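Local coordinates for protein purine nucleoside phosphorylase (Schistosoma mansoni, PDB 5KO5) that probably catalyses the reversible phosphorolysis of purine nucleosides to free base and ribose 1-phosphate, and here holds cytosine in its ligand pocket, at residues A[113-118]-A[235-240]; A[16-21]-A[53-58]; A[139-144]-A[194-199]. One frame throughout, in Å; residues are numbered along the deposited sequence.

Contact 1: A[113-118]-A[235-240]; sequences LLITNL and IKVLAV. With CYT (6-aminopyrimidin-2(1H)-one), chain B; EDO (1,2-ethanediol), chain C.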
ATOM      1  N   LEU A 113      -7.001  26.090   3.714  1.00 17.95           N
ATOM      2  CA  LEU A 113      -7.981  25.033   3.497  1.00 15.19           C
ATOM      3  C   LEU A 113      -8.388  24.473   4.855  1.00 15.79           C
ATOM      4  O   LEU A 113      -7.528  24.048   5.635  1.00 16.25           O
ATOM      5  CB  LEU A 113      -7.377  23.938   2.620  1.00 15.82           C
ATOM      6  CG  LEU A 113      -8.228  22.687   2.388  1.00 15.48           C
ATOM      7  CD1 LEU A 113      -9.587  23.033   1.769  1.00 17.25           C
ATOM      8  CD2 LEU A 113      -7.450  21.735   1.496  1.00 16.63           C
ATOM      9  N   LEU A 114      -9.692  24.487   5.134  1.00 15.49           N
ATOM     10  CA  LEU A 114     -10.259  23.945   6.365  1.00 15.66           C
ATOM     11  C   LEU A 114     -10.951  22.633   6.029  1.00 16.56           C
ATOM     12  O   LEU A 114     -11.762  22.588   5.100  1.00 17.75           O
ATOM     13  CB  LEU A 114     -11.297  24.910   6.949  1.00 17.40           C
ATOM     14  CG  LEU A 114     -10.828  26.350   7.185  1.00 18.78           C
ATOM     15  CD1 LEU A 114     -11.959  27.213   7.756  1.00 20.32           C
ATOM     16  CD2 LEU A 114      -9.587  26.397   8.089  1.00 19.95           C
ATOM     17  N   ILE A 115     -10.644  21.573   6.784  1.00 14.53           N
ATOM     18  CA  ILE A 115     -11.146  20.233   6.491  1.00 14.29           C
ATOM     19  C   ILE A 115     -11.724  19.619   7.758  1.00 18.46           C
ATOM     20  O   ILE A 115     -11.120  19.704   8.831  1.00 18.14           O
ATOM     21  CB  ILE A 115     -10.014  19.329   5.967  1.00 13.94           C
ATOM     22  CG1 ILE A 115      -9.288  19.974   4.786  1.00 19.23           C
ATOM     23  CG2 ILE A 115     -10.570  17.961   5.568  1.00 18.18           C
ATOM     24  CD1 ILE A 115      -8.072  19.176   4.316  1.00 18.80           C
ATOM     25  N   THR A 116     -12.884  18.973   7.636  1.00 16.44           N
ATOM     26  CA  THR A 116     -13.397  18.135   8.711  1.00 15.50           C
ATOM     27  C   THR A 116     -13.607  16.719   8.189  1.00 15.18           C
ATOM     28  O   THR A 116     -13.750  16.492   6.987  1.00 17.91           O
ATOM     29  CB  THR A 116     -14.713  18.670   9.311  1.00 16.29           C
ATOM     30  OG1 THR A 116     -15.723  18.734   8.290  1.00 18.00           O
ATOM     31  CG2 THR A 116     -14.509  20.055   9.917  1.00 19.18           C
ATOM     32  N   ASN A 117     -13.597  15.758   9.112  1.00 14.49           N
ATOM     33  CA  ASN A 117     -13.852  14.371   8.761  1.00 13.66           C
ATOM     34  C   ASN A 117     -14.443  13.661   9.973  1.00 14.84           C
ATOM     35  O   ASN A 117     -14.424  14.181  11.091  1.00 15.53           O
ATOM     36  CB  ASN A 117     -12.587  13.663   8.237  1.00 14.20           C
ATOM     37  CG  ASN A 117     -11.485  13.544   9.280  1.00 16.60           C
ATOM     38  OD1 ASN A 117     -11.672  12.950  10.342  1.00 15.05           O
ATOM     39  ND2 ASN A 117     -10.315  14.085   8.963  1.00 17.48           N
ATOM     40  N   LEU A 118     -14.996  12.477   9.727  1.00 15.99           N
ATOM     41  CA  LEU A 118     -15.409  11.561  10.784  1.00 15.46           C
ATOM     42  C   LEU A 118     -14.352  10.472  10.892  1.00 16.34           C
ATOM     43  O   LEU A 118     -13.857   9.973   9.875  1.00 16.53           O
ATOM     44  CB  LEU A 118     -16.768  10.927  10.467  1.00 20.97           C
ATOM     45  CG  LEU A 118     -18.053  11.592  10.972  1.00 30.74           C
ATOM     46  CD1 LEU A 118     -18.108  11.633  12.495  1.00 32.70           C
ATOM     47  CD2 LEU A 118     -18.213  12.972  10.405  1.00 30.08           C
ATOM     48  N   ILE A 235      -0.757  25.859   0.347  1.00 16.11           N
ATOM     49  CA  ILE A 235      -1.985  26.188   1.058  1.00 15.65           C
ATOM     50  C   ILE A 235      -1.868  25.647   2.478  1.00 15.08           C
ATOM     51  O   ILE A 235      -1.545  24.469   2.681  1.00 17.05           O
ATOM     52  CB  ILE A 235      -3.203  25.589   0.329  1.00 15.44           C
ATOM     53  CG1 ILE A 235      -3.412  26.279  -1.022  1.00 15.48           C
ATOM     54  CG2 ILE A 235      -4.466  25.693   1.186  1.00 16.56           C
ATOM     55  CD1 ILE A 235      -4.516  25.665  -1.847  1.00 18.35           C
ATOM     56  N   LYS A 236      -2.122  26.506   3.463  1.00 15.80           N
ATOM     57  CA  LYS A 236      -2.104  26.088   4.859  1.00 16.96           C
ATOM     58  C   LYS A 236      -3.378  25.314   5.170  1.00 17.23           C
ATOM     59  O   LYS A 236      -4.428  25.563   4.579  1.00 18.17           O
ATOM     60  CB  LYS A 236      -2.009  27.318   5.770  1.00 18.48           C
ATOM     61  CG  LYS A 236      -0.722  28.106   5.603  1.00 19.72           C
ATOM     62  CD  LYS A 236      -0.687  29.271   6.591  1.00 27.00           C
ATOM     63  CE  LYS A 236       0.562  30.109   6.418  1.00 51.00           C
ATOM     64  NZ  LYS A 236       0.587  30.777   5.088  1.00 65.60           N
ATOM     65  N   VAL A 237      -3.286  24.379   6.113  1.00 16.00           N
ATOM     66  CA  VAL A 237      -4.381  23.455   6.385  1.00 13.96           C
ATOM     67  C   VAL A 237      -4.689  23.415   7.874  1.00 14.33           C
ATOM     68  O   VAL A 237      -3.775  23.369   8.705  1.00 18.27           O
ATOM     69  CB  VAL A 237      -4.053  22.027   5.902  1.00 14.90           C
ATOM     70  CG1 VAL A 237      -5.157  21.060   6.332  1.00 19.37           C
ATOM     71  CG2 VAL A 237      -3.885  21.990   4.401  1.00 17.23           C
ATOM     72  N   LEU A 238      -5.984  23.416   8.201  1.00 16.55           N
ATOM     73  CA  LEU A 238      -6.497  23.006   9.502  1.00 15.13           C
ATOM     74  C   LEU A 238      -7.414  21.822   9.242  1.00 15.48           C
ATOM     75  O   LEU A 238      -8.330  21.926   8.420  1.00 16.32           O
ATOM     76  CB  LEU A 238      -7.326  24.121  10.144  1.00 16.63           C
ATOM     77  CG  LEU A 238      -8.046  23.689  11.422  1.00 18.52           C
ATOM     78  CD1 LEU A 238      -7.051  23.412  12.551  1.00 20.30           C
ATOM     79  CD2 LEU A 238      -9.055  24.742  11.847  1.00 21.76           C
ATOM     80  N   ALA A 239      -7.160  20.696   9.909  1.00 15.12           N
ATOM     81  CA  ALA A 239      -7.963  19.496   9.731  1.00 13.47           C
ATOM     82  C   ALA A 239      -8.444  19.039  11.094  1.00 15.46           C
ATOM     83  O   ALA A 239      -7.641  18.916  12.022  1.00 17.26           O
ATOM     84  CB  ALA A 239      -7.139  18.384   9.075  1.00 15.02           C
ATOM     85  N   VAL A 240      -9.750  18.786  11.215  1.00 16.66           N
ATOM     86  CA  VAL A 240     -10.366  18.422  12.486  1.00 16.66           C
ATOM     87  C   VAL A 240     -11.163  17.142  12.289  1.00 16.11           C
ATOM     88  O   VAL A 240     -12.009  17.070  11.392  1.00 17.15           O
ATOM     89  CB  VAL A 240     -11.281  19.548  13.002  1.00 15.92           C
ATOM     90  CG1 VAL A 240     -11.969  19.124  14.300  1.00 21.15           C
ATOM     91  CG2 VAL A 240     -10.473  20.823  13.190  1.00 18.59           C
TER
HETATM   92  N3  CYT B 301     -13.510   4.817  11.027  1.00 13.97           N
HETATM   93  C4  CYT B 301     -14.420   5.045  11.975  1.00 12.98           C
HETATM   94  N1  CYT B 301     -14.401   6.634   9.780  1.00 18.03           N
HETATM   95  C2  CYT B 301     -13.482   5.586   9.908  1.00 14.17           C
HETATM   96  O2  CYT B 301     -12.676   5.364   8.999  1.00 13.76           O
HETATM   97  N4  CYT B 301     -14.406   4.245  13.048  1.00 16.54           N
HETATM   98  C5  CYT B 301     -15.360   6.116  11.868  1.00 17.36           C
HETATM   99  C6  CYT B 301     -15.316   6.871  10.761  1.00 18.76           C
HETATM  100  C1  EDO C 302     -14.016  10.982   6.349  1.00 24.41           C
HETATM  101  O1  EDO C 302     -13.609   9.900   5.504  1.00 35.32           O
HETATM  102  C2  EDO C 302     -15.135  11.784   5.720  1.00 25.01           C
HETATM  103  O2  EDO C 302     -15.969  12.277   6.766  1.00 24.14           O
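Two parallel strands in the central mixed sheet of the nucleoside phosphorylase fold run side by side here, pairing Leu113, Leu114, Ile115 and Thr116 with Val237, Leu238, Ala239 and Val240. The ladder starts where Leu113 N gives its hydrogen to Lys236 O at 2.8 Å, an almost straight bond (171° at the hydrogen). Leu113 O then receives Leu238 N, Ile115 N reaches back to Leu238 O at 2.9 Å, Ile115 O takes Val240 N, and Asn117 N closes the series on Val240 O at 3.1 Å, the most bent of the five (144° at the hydrogen).

The side chains sort onto two faces of the sheet. On one, the CD1 tip of Ile115 meets Val237 CG1 at 4.0 Å. Ile235, just before its strand, reaches toward Leu113, its CG2 3.7 Å from Leu113 CB. Helix 224-232 covers these residues, Ala230 touching Leu113, Ile235 and Val237, and Val227 touching Ile115; the small Ala239 lies against Ile134. On the other face, Leu114 holds CG beside its backbone N (chi1 -54°), which swings CD2 across to Leu238 CB at 3.8 Å. Phe277 of helix 259-283 covers Thr116 and Val240 on this side.

Polar groups cluster at the C-terminal end. Thr116 OG1 bonds to Gly34 N, while Asn117 spends OD1 on Ser241 OG and ND2 on Thr223 OG1, two bonds that fix the rotation of its amide. Just beyond, Leu118 N donates to O2 of a 1,2-ethanediol, probably from the crystallisation liquor, at 3.1 Å, and Leu118 belongs to the cytosine pocket. Five backbone bonds and buried apolar side chains on both faces probably hold this part of the sheet firmly, and its polar end leads strand 112-121 into the ligand pocket.

Contact 2: A[16-21]-A[53-58]; sequences ADYIKR and INIPNF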
ATOM      1  N   ALA A  16     -10.490  26.975 -13.405  1.00 19.49           N
ATOM      2  CA  ALA A  16     -10.574  28.205 -12.623  1.00 21.60           C
ATOM      3  C   ALA A  16     -11.147  29.351 -13.450  1.00 24.49           C
ATOM      4  O   ALA A  16     -11.932  30.162 -12.938  1.00 26.79           O
ATOM      5  CB  ALA A  16      -9.206  28.551 -12.031  1.00 20.73           C
ATOM      6  N   ASP A  17     -10.787  29.425 -14.736  1.00 22.00           N
ATOM      7  CA  ASP A  17     -11.343  30.453 -15.614  1.00 29.20           C
ATOM      8  C   ASP A  17     -12.863  30.363 -15.676  1.00 26.44           C
ATOM      9  O   ASP A  17     -13.561  31.383 -15.592  1.00 30.54           O
ATOM     10  CB  ASP A  17     -10.762  30.311 -17.019  1.00 39.80           C
ATOM     11  CG  ASP A  17      -9.346  30.823 -17.121  1.00 65.01           C
ATOM     12  OD1 ASP A  17      -8.890  31.510 -16.184  1.00 73.88           O
ATOM     13  OD2 ASP A  17      -8.693  30.546 -18.149  1.00 75.52           O
ATOM     14  N   TYR A  18     -13.393  29.149 -15.840  1.00 27.71           N
ATOM     15  CA  TYR A  18     -14.841  28.978 -15.877  1.00 27.49           C
ATOM     16  C   TYR A  18     -15.470  29.433 -14.569  1.00 26.56           C
ATOM     17  O   TYR A  18     -16.465  30.163 -14.565  1.00 28.30           O
ATOM     18  CB  TYR A  18     -15.185  27.510 -16.150  1.00 25.71           C
ATOM     19  CG  TYR A  18     -16.673  27.215 -16.127  1.00 26.95           C
ATOM     20  CD1 TYR A  18     -17.464  27.405 -17.255  1.00 30.37           C
ATOM     21  CD2 TYR A  18     -17.287  26.744 -14.969  1.00 26.29           C
ATOM     22  CE1 TYR A  18     -18.820  27.132 -17.231  1.00 35.03           C
ATOM     23  CE2 TYR A  18     -18.638  26.473 -14.932  1.00 28.27           C
ATOM     24  CZ  TYR A  18     -19.402  26.669 -16.066  1.00 30.72           C
ATOM     25  OH  TYR A  18     -20.748  26.397 -16.033  1.00 35.79           O
ATOM     26  N   ILE A  19     -14.896  29.006 -13.446  1.00 25.11           N
ATOM     27  CA  ILE A  19     -15.452  29.325 -12.134  1.00 24.74           C
ATOM     28  C   ILE A  19     -15.427  30.829 -11.884  1.00 28.59           C
ATOM     29  O   ILE A  19     -16.396  31.401 -11.371  1.00 32.98           O
ATOM     30  CB  ILE A  19     -14.691  28.547 -11.044  1.00 23.29           C
ATOM     31  CG1 ILE A  19     -14.932  27.042 -11.184  1.00 23.14           C
ATOM     32  CG2 ILE A  19     -15.089  29.043  -9.653  1.00 28.28           C
ATOM     33  CD1 ILE A  19     -13.812  26.212 -10.598  1.00 20.24           C
ATOM     34  N   LYS A  20     -14.320  31.490 -12.234  1.00 31.62           N
ATOM     35  CA  LYS A  20     -14.227  32.932 -12.024  1.00 37.93           C
ATOM     36  C   LYS A  20     -15.308  33.674 -12.798  1.00 38.12           C
ATOM     37  O   LYS A  20     -15.915  34.622 -12.280  1.00 40.23           O
ATOM     38  CB  LYS A  20     -12.837  33.437 -12.416  1.00 34.62           C
ATOM     39  CG  LYS A  20     -11.759  33.131 -11.388  1.00 38.75           C
ATOM     40  CD  LYS A  20     -10.442  33.822 -11.698  1.00 40.93           C
ATOM     41  CE  LYS A  20      -9.664  33.091 -12.773  1.00 51.28           C
ATOM     42  NZ  LYS A  20      -8.275  33.619 -12.896  1.00 61.28           N
ATOM     43  N   ARG A  21     -15.570  33.252 -14.036  1.00 35.87           N
ATOM     44  CA  ARG A  21     -16.611  33.889 -14.839  1.00 40.74           C
ATOM     45  C   ARG A  21     -17.979  33.721 -14.195  1.00 47.40           C
ATOM     46  O   ARG A  21     -18.726  34.691 -14.027  1.00 56.59           O
ATOM     47  CB  ARG A  21     -16.635  33.272 -16.234  1.00 47.29           C
ATOM     48  CG  ARG A  21     -15.550  33.734 -17.186  1.00 60.13           C
ATOM     49  CD  ARG A  21     -15.562  32.842 -18.416  1.00 68.47           C
ATOM     50  NE  ARG A  21     -16.917  32.383 -18.716  1.00 73.05           N
ATOM     51  CZ  ARG A  21     -17.209  31.189 -19.223  1.00 67.90           C
ATOM     52  NH1 ARG A  21     -18.473  30.856 -19.459  1.00 63.97           N
ATOM     53  NH2 ARG A  21     -16.238  30.323 -19.483  1.00 62.09           N
ATOM     54  N   ILE A  53     -20.135  18.791 -12.727  1.00 22.10           N
ATOM     55  CA  ILE A  53     -20.340  18.331 -14.091  1.00 24.23           C
ATOM     56  C   ILE A  53     -20.273  19.477 -15.094  1.00 23.97           C
ATOM     57  O   ILE A  53     -19.999  19.244 -16.276  1.00 26.05           O
ATOM     58  CB  ILE A  53     -21.662  17.527 -14.155  1.00 25.31           C
ATOM     59  CG1 ILE A  53     -21.733  16.681 -15.429  1.00 27.39           C
ATOM     60  CG2 ILE A  53     -22.862  18.456 -14.026  1.00 30.11           C
ATOM     61  CD1 ILE A  53     -22.909  15.706 -15.457  1.00 30.20           C
ATOM     62  N   ASN A  54     -20.494  20.716 -14.650  1.00 23.51           N
ATOM     63  CA  ASN A  54     -20.418  21.885 -15.521  1.00 24.59           C
ATOM     64  C   ASN A  54     -19.013  22.468 -15.641  1.00 25.27           C
ATOM     65  O   ASN A  54     -18.791  23.304 -16.525  1.00 26.03           O
ATOM     66  CB  ASN A  54     -21.365  22.997 -15.033  1.00 26.98           C
ATOM     67  CG  ASN A  54     -22.830  22.619 -15.144  1.00 32.00           C
ATOM     68  OD1 ASN A  54     -23.196  21.716 -15.893  1.00 34.76           O
ATOM     69  ND2 ASN A  54     -23.679  23.321 -14.396  1.00 34.39           N
ATOM     70  N   ILE A  55     -18.069  22.069 -14.795  1.00 21.52           N
ATOM     71  CA  ILE A  55     -16.763  22.720 -14.717  1.00 21.68           C
ATOM     72  C   ILE A  55     -15.801  21.970 -15.633  1.00 23.51           C
ATOM     73  O   ILE A  55     -15.613  20.755 -15.446  1.00 22.48           O
ATOM     74  CB  ILE A  55     -16.226  22.755 -13.285  1.00 19.83           C
ATOM     75  CG1 ILE A  55     -17.238  23.422 -12.343  1.00 20.38           C
ATOM     76  CG2 ILE A  55     -14.873  23.488 -13.250  1.00 19.23           C
ATOM     77  CD1 ILE A  55     -16.841  23.268 -10.884  1.00 20.10           C
ATOM     78  N   PRO A  56     -15.154  22.642 -16.583  1.00 20.54           N
ATOM     79  CA  PRO A  56     -14.170  21.960 -17.433  1.00 22.19           C
ATOM     80  C   PRO A  56     -13.100  21.265 -16.606  1.00 20.25           C
ATOM     81  O   PRO A  56     -12.539  21.837 -15.668  1.00 22.11           O
ATOM     82  CB  PRO A  56     -13.569  23.100 -18.264  1.00 22.79           C
ATOM     83  CG  PRO A  56     -14.598  24.167 -18.258  1.00 24.67           C
ATOM     84  CD  PRO A  56     -15.302  24.066 -16.930  1.00 23.91           C
ATOM     85  N   ASN A  57     -12.850  20.003 -16.937  1.00 20.62           N
ATOM     86  CA  ASN A  57     -11.800  19.163 -16.381  1.00 19.44           C
ATOM     87  C   ASN A  57     -12.079  18.678 -14.966  1.00 21.10           C
ATOM     88  O   ASN A  57     -11.208  18.017 -14.396  1.00 19.85           O
ATOM     89  CB  ASN A  57     -10.401  19.804 -16.419  1.00 20.36           C
ATOM     90  CG  ASN A  57     -10.000  20.200 -17.812  1.00 21.80           C
ATOM     91  OD1 ASN A  57     -10.223  19.450 -18.765  1.00 22.15           O
ATOM     92  ND2 ASN A  57      -9.440  21.394 -17.955  1.00 21.84           N
ATOM     93  N   PHE A  58     -13.233  18.977 -14.373  1.00 19.37           N
ATOM     94  CA  PHE A  58     -13.514  18.420 -13.064  1.00 18.99           C
ATOM     95  C   PHE A  58     -13.788  16.924 -13.192  1.00 18.29           C
ATOM     96  O   PHE A  58     -14.276  16.461 -14.223  1.00 19.86           O
ATOM     97  CB  PHE A  58     -14.696  19.127 -12.398  1.00 20.33           C
ATOM     98  CG  PHE A  58     -14.286  20.015 -11.254  1.00 20.45           C
ATOM     99  CD1 PHE A  58     -13.372  21.038 -11.452  1.00 21.37           C
ATOM    100  CD2 PHE A  58     -14.791  19.813  -9.977  1.00 20.45           C
ATOM    101  CE1 PHE A  58     -12.975  21.861 -10.407  1.00 21.52           C
ATOM    102  CE2 PHE A  58     -14.395  20.630  -8.921  1.00 22.35           C
ATOM    103  CZ  PHE A  58     -13.487  21.653  -9.136  1.00 22.21           C
TER
HETATM  104  O   HOH W   1     -22.463  26.262 -13.788  1.00 28.15           O
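The ring of Tyr18 lies against the backbone bend at Asn54-Pro56, with Asn54 O over one face, 3.4 Å above the ring plane and displaced toward the phenol end, where it is 3.5 Å from CZ. Pro56 crosses the tyrosine side chain at about a right angle, bringing CD to 3.5 Å from Tyr18 CG and equally near CB. With CG anti to the backbone N (chi1 177°), Tyr18 extends from the helix over the loop, and its hydroxyl passes Asn54 CB. The amide plane of Asn54 is turned 65° from the ring; a water bridges the two polar ends, 2.8 Å from Tyr18 OH and accepting from Asn54 ND2.

The contact seats the N-terminal helix 9-23 on the loop after strand 47-51, where Ile55 to Phe58 form a type II beta turn. Proline at its second position suits the required phi, and Asn57 at the third tolerates the positive phi.

On the buried side, Ile19 and Ile55 meet at a slant, CD1 of the first 3.9 Å from CG2 of the second. Ile55 CD1 sits over the centre of the Phe58 ring. Ile50 and Leu70 touch both isoleucines, joining them to the sheet beneath.

Contact 3: A[139-144]-A[194-199]; sequences NFPGLG and YAFNGG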
ATOM      1  N   ASN A 139       0.556   7.994   6.757  1.00 11.30           N
ATOM      2  CA  ASN A 139      -0.081   7.860   5.445  1.00 10.05           C
ATOM      3  C   ASN A 139       0.242   6.469   4.920  1.00 11.60           C
ATOM      4  O   ASN A 139       1.200   6.287   4.174  1.00 10.99           O
ATOM      5  CB  ASN A 139       0.529   8.944   4.562  1.00 10.77           C
ATOM      6  CG  ASN A 139      -0.017   8.981   3.154  1.00 10.73           C
ATOM      7  OD1 ASN A 139      -0.967   8.284   2.789  1.00 11.66           O
ATOM      8  ND2 ASN A 139       0.606   9.832   2.330  1.00 10.71           N
ATOM      9  N   PHE A 140      -0.569   5.478   5.301  1.00 10.29           N
ATOM     10  CA  PHE A 140      -0.303   4.126   4.822  1.00 11.26           C
ATOM     11  C   PHE A 140      -0.331   4.030   3.305  1.00 11.06           C
ATOM     12  O   PHE A 140       0.575   3.387   2.743  1.00 10.85           O
ATOM     13  CB  PHE A 140      -1.222   3.115   5.517  1.00 11.15           C
ATOM     14  CG  PHE A 140      -0.877   2.904   6.968  1.00 11.16           C
ATOM     15  CD1 PHE A 140       0.203   2.103   7.325  1.00 14.09           C
ATOM     16  CD2 PHE A 140      -1.596   3.538   7.969  1.00 11.82           C
ATOM     17  CE1 PHE A 140       0.534   1.919   8.661  1.00 16.29           C
ATOM     18  CE2 PHE A 140      -1.269   3.358   9.297  1.00 14.46           C
ATOM     19  CZ  PHE A 140      -0.208   2.542   9.643  1.00 15.52           C
ATOM     20  N   PRO A 141      -1.285   4.634   2.588  1.00  9.47           N
ATOM     21  CA  PRO A 141      -1.187   4.626   1.120  1.00  9.65           C
ATOM     22  C   PRO A 141       0.116   5.228   0.620  1.00  9.29           C
ATOM     23  O   PRO A 141       0.729   4.682  -0.309  1.00 10.76           O
ATOM     24  CB  PRO A 141      -2.431   5.425   0.683  1.00 10.70           C
ATOM     25  CG  PRO A 141      -3.435   5.152   1.816  1.00 10.45           C
ATOM     26  CD  PRO A 141      -2.548   5.260   3.044  1.00 10.24           C
ATOM     27  N   GLY A 142       0.570   6.334   1.212  1.00  9.13           N
ATOM     28  CA  GLY A 142       1.812   6.948   0.761  1.00 10.51           C
ATOM     29  C   GLY A 142       3.009   6.033   0.944  1.00 10.46           C
ATOM     30  O   GLY A 142       3.834   5.873   0.041  1.00 11.52           O
ATOM     31  N   LEU A 143       3.130   5.424   2.122  1.00 10.58           N
ATOM     32  CA  LEU A 143       4.218   4.475   2.314  1.00 10.66           C
ATOM     33  C   LEU A 143       4.134   3.352   1.294  1.00  9.99           C
ATOM     34  O   LEU A 143       5.164   2.868   0.803  1.00 11.81           O
ATOM     35  CB  LEU A 143       4.179   3.912   3.734  1.00 11.68           C
ATOM     36  CG  LEU A 143       4.406   4.919   4.869  1.00 12.68           C
ATOM     37  CD1 LEU A 143       4.216   4.217   6.189  1.00 14.28           C
ATOM     38  CD2 LEU A 143       5.806   5.510   4.798  1.00 16.30           C
ATOM     39  N   GLY A 144       2.911   2.951   0.935  1.00 10.83           N
ATOM     40  CA  GLY A 144       2.677   1.805   0.068  1.00 11.80           C
ATOM     41  C   GLY A 144       2.594   2.050  -1.429  1.00 10.91           C
ATOM     42  O   GLY A 144       2.066   1.208  -2.156  1.00 10.95           O
ATOM     43  N   TYR A 194      -3.256  11.392  12.823  1.00 14.36           N
ATOM     44  CA  TYR A 194      -4.282  10.738  12.010  1.00 14.23           C
ATOM     45  C   TYR A 194      -3.659   9.643  11.147  1.00 13.75           C
ATOM     46  O   TYR A 194      -2.756   9.908  10.346  1.00 14.45           O
ATOM     47  CB  TYR A 194      -4.943  11.792  11.120  1.00 14.12           C
ATOM     48  CG  TYR A 194      -6.064  11.341  10.206  1.00 14.85           C
ATOM     49  CD1 TYR A 194      -5.790  10.814   8.948  1.00 13.35           C
ATOM     50  CD2 TYR A 194      -7.397  11.533  10.569  1.00 15.31           C
ATOM     51  CE1 TYR A 194      -6.814  10.441   8.097  1.00 13.79           C
ATOM     52  CE2 TYR A 194      -8.436  11.163   9.721  1.00 13.32           C
ATOM     53  CZ  TYR A 194      -8.132  10.618   8.490  1.00 13.01           C
ATOM     54  OH  TYR A 194      -9.144  10.265   7.640  1.00 13.95           O
ATOM     55  N   ALA A 195      -4.154   8.417  11.286  1.00 12.72           N
ATOM     56  CA  ALA A 195      -3.745   7.344  10.386  1.00 12.49           C
ATOM     57  C   ALA A 195      -4.715   7.292   9.220  1.00 12.05           C
ATOM     58  O   ALA A 195      -5.927   7.220   9.430  1.00 12.89           O
ATOM     59  CB  ALA A 195      -3.779   5.996  11.101  1.00 14.47           C
ATOM     60  N   PHE A 196      -4.178   7.287   7.994  1.00 11.52           N
ATOM     61  CA  PHE A 196      -4.991   7.179   6.785  1.00 11.56           C
ATOM     62  C   PHE A 196      -5.089   5.705   6.406  1.00 11.37           C
ATOM     63  O   PHE A 196      -4.093   5.092   6.005  1.00 11.92           O
ATOM     64  CB  PHE A 196      -4.354   8.014   5.677  1.00 12.15           C
ATOM     65  CG  PHE A 196      -5.077   7.980   4.343  1.00 10.15           C
ATOM     66  CD1 PHE A 196      -6.433   7.657   4.232  1.00 10.69           C
ATOM     67  CD2 PHE A 196      -4.369   8.286   3.179  1.00 11.71           C
ATOM     68  CE1 PHE A 196      -7.057   7.634   2.981  1.00 10.74           C
ATOM     69  CE2 PHE A 196      -4.995   8.266   1.923  1.00 11.74           C
ATOM     70  CZ  PHE A 196      -6.352   7.950   1.830  1.00 10.37           C
ATOM     71  N   ASN A 197      -6.286   5.132   6.604  1.00 11.31           N
ATOM     72  CA  ASN A 197      -6.679   3.822   6.084  1.00 10.54           C
ATOM     73  C   ASN A 197      -7.397   4.044   4.765  1.00 10.37           C
ATOM     74  O   ASN A 197      -8.442   4.694   4.729  1.00 11.02           O
ATOM     75  CB  ASN A 197      -7.653   3.177   7.072  1.00 10.05           C
ATOM     76  CG  ASN A 197      -8.372   1.969   6.499  1.00 10.22           C
ATOM     77  OD1 ASN A 197      -7.840   1.275   5.631  1.00 12.09           O
ATOM     78  ND2 ASN A 197      -9.585   1.697   7.001  1.00 12.54           N
ATOM     79  N   GLY A 198      -6.835   3.531   3.675  1.00  9.96           N
ATOM     80  CA  GLY A 198      -7.474   3.723   2.386  1.00 10.61           C
ATOM     81  C   GLY A 198      -8.943   3.335   2.374  1.00 10.20           C
ATOM     82  O   GLY A 198      -9.744   3.955   1.680  1.00 12.02           O
ATOM     83  N   GLY A 199      -9.310   2.285   3.105  1.00  9.88           N
ATOM     84  CA  GLY A 199     -10.712   1.885   3.170  1.00 11.52           C
ATOM     85  C   GLY A 199     -11.159   1.094   1.946  1.00 10.05           C
ATOM     86  O   GLY A 199     -10.350   0.766   1.081  1.00 11.07           O
TER
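Pro141 rides over one face of the Phe196 ring in a CH-pi contact, its CG 3.8 Å from the ring centroid and 28° off the normal, displaced toward the rim nearest CD2 and CE2. The contact joins the short helix 140-143, which follows strand 131-139 and has Asn139 as its N-cap, to the end of the neighbouring parallel strand 189-196. Asn139 comes alongside the same ring, OD1 standing at its edge 3.4 Å from Phe196 CD2, where the carbonyl oxygen faces the slightly positive rim. Phe140 turns its edge to segment 194-199: Phe196 O lies in its ring plane, 3.5 Å from CD2, and CE2 meets Ala195 CB at 4.1 Å. Phe196 O is also 3.3 Å from Pro141 CD.

Phe196 itself has CG anti to the backbone N (chi1 179°), which extends the ring beside the Asn139 side chain. Proline suits the first turn of a helix, having no N-H to bond. Gly142, with no side chain, leaves room for the Asn139 amide close to its CA.

Further out, Pro225 of helix 224-232 packs on Phe196, and two other subunits pack against this contact: Glu207 of the second subunit bonds to Asn139 N, and Leu143 of the third subunit packs on Phe140 and Pro141. The capping bond runs from Gly142 N to Asn139 OD1 at 2.9 Å, the donor standing well above the amide's carbonyl plane.

Overall arrangement
Contact 1 lies in the core of the fold, its centre about 5 Å from that of the chain; contact 3 is also buried, partly by other subunits, whereas contact 2 lies about 21 Å out at a partly open edge. Contacts 1 and 3 reach the same sheet, their centres about 17 Å apart, and touch where Asn117 ND2 lies 3.6 Å from Tyr194 CE2; helix 224-232 packs on both. Contact 2 touches neither. Chemistry follows place: backbone hydrogen bonds join the strands of contact 1, while contacts 2 and 3 have none across their segments and rely on aromatic rings against prolines and carbonyl oxygens, with a bridging water in contact 2.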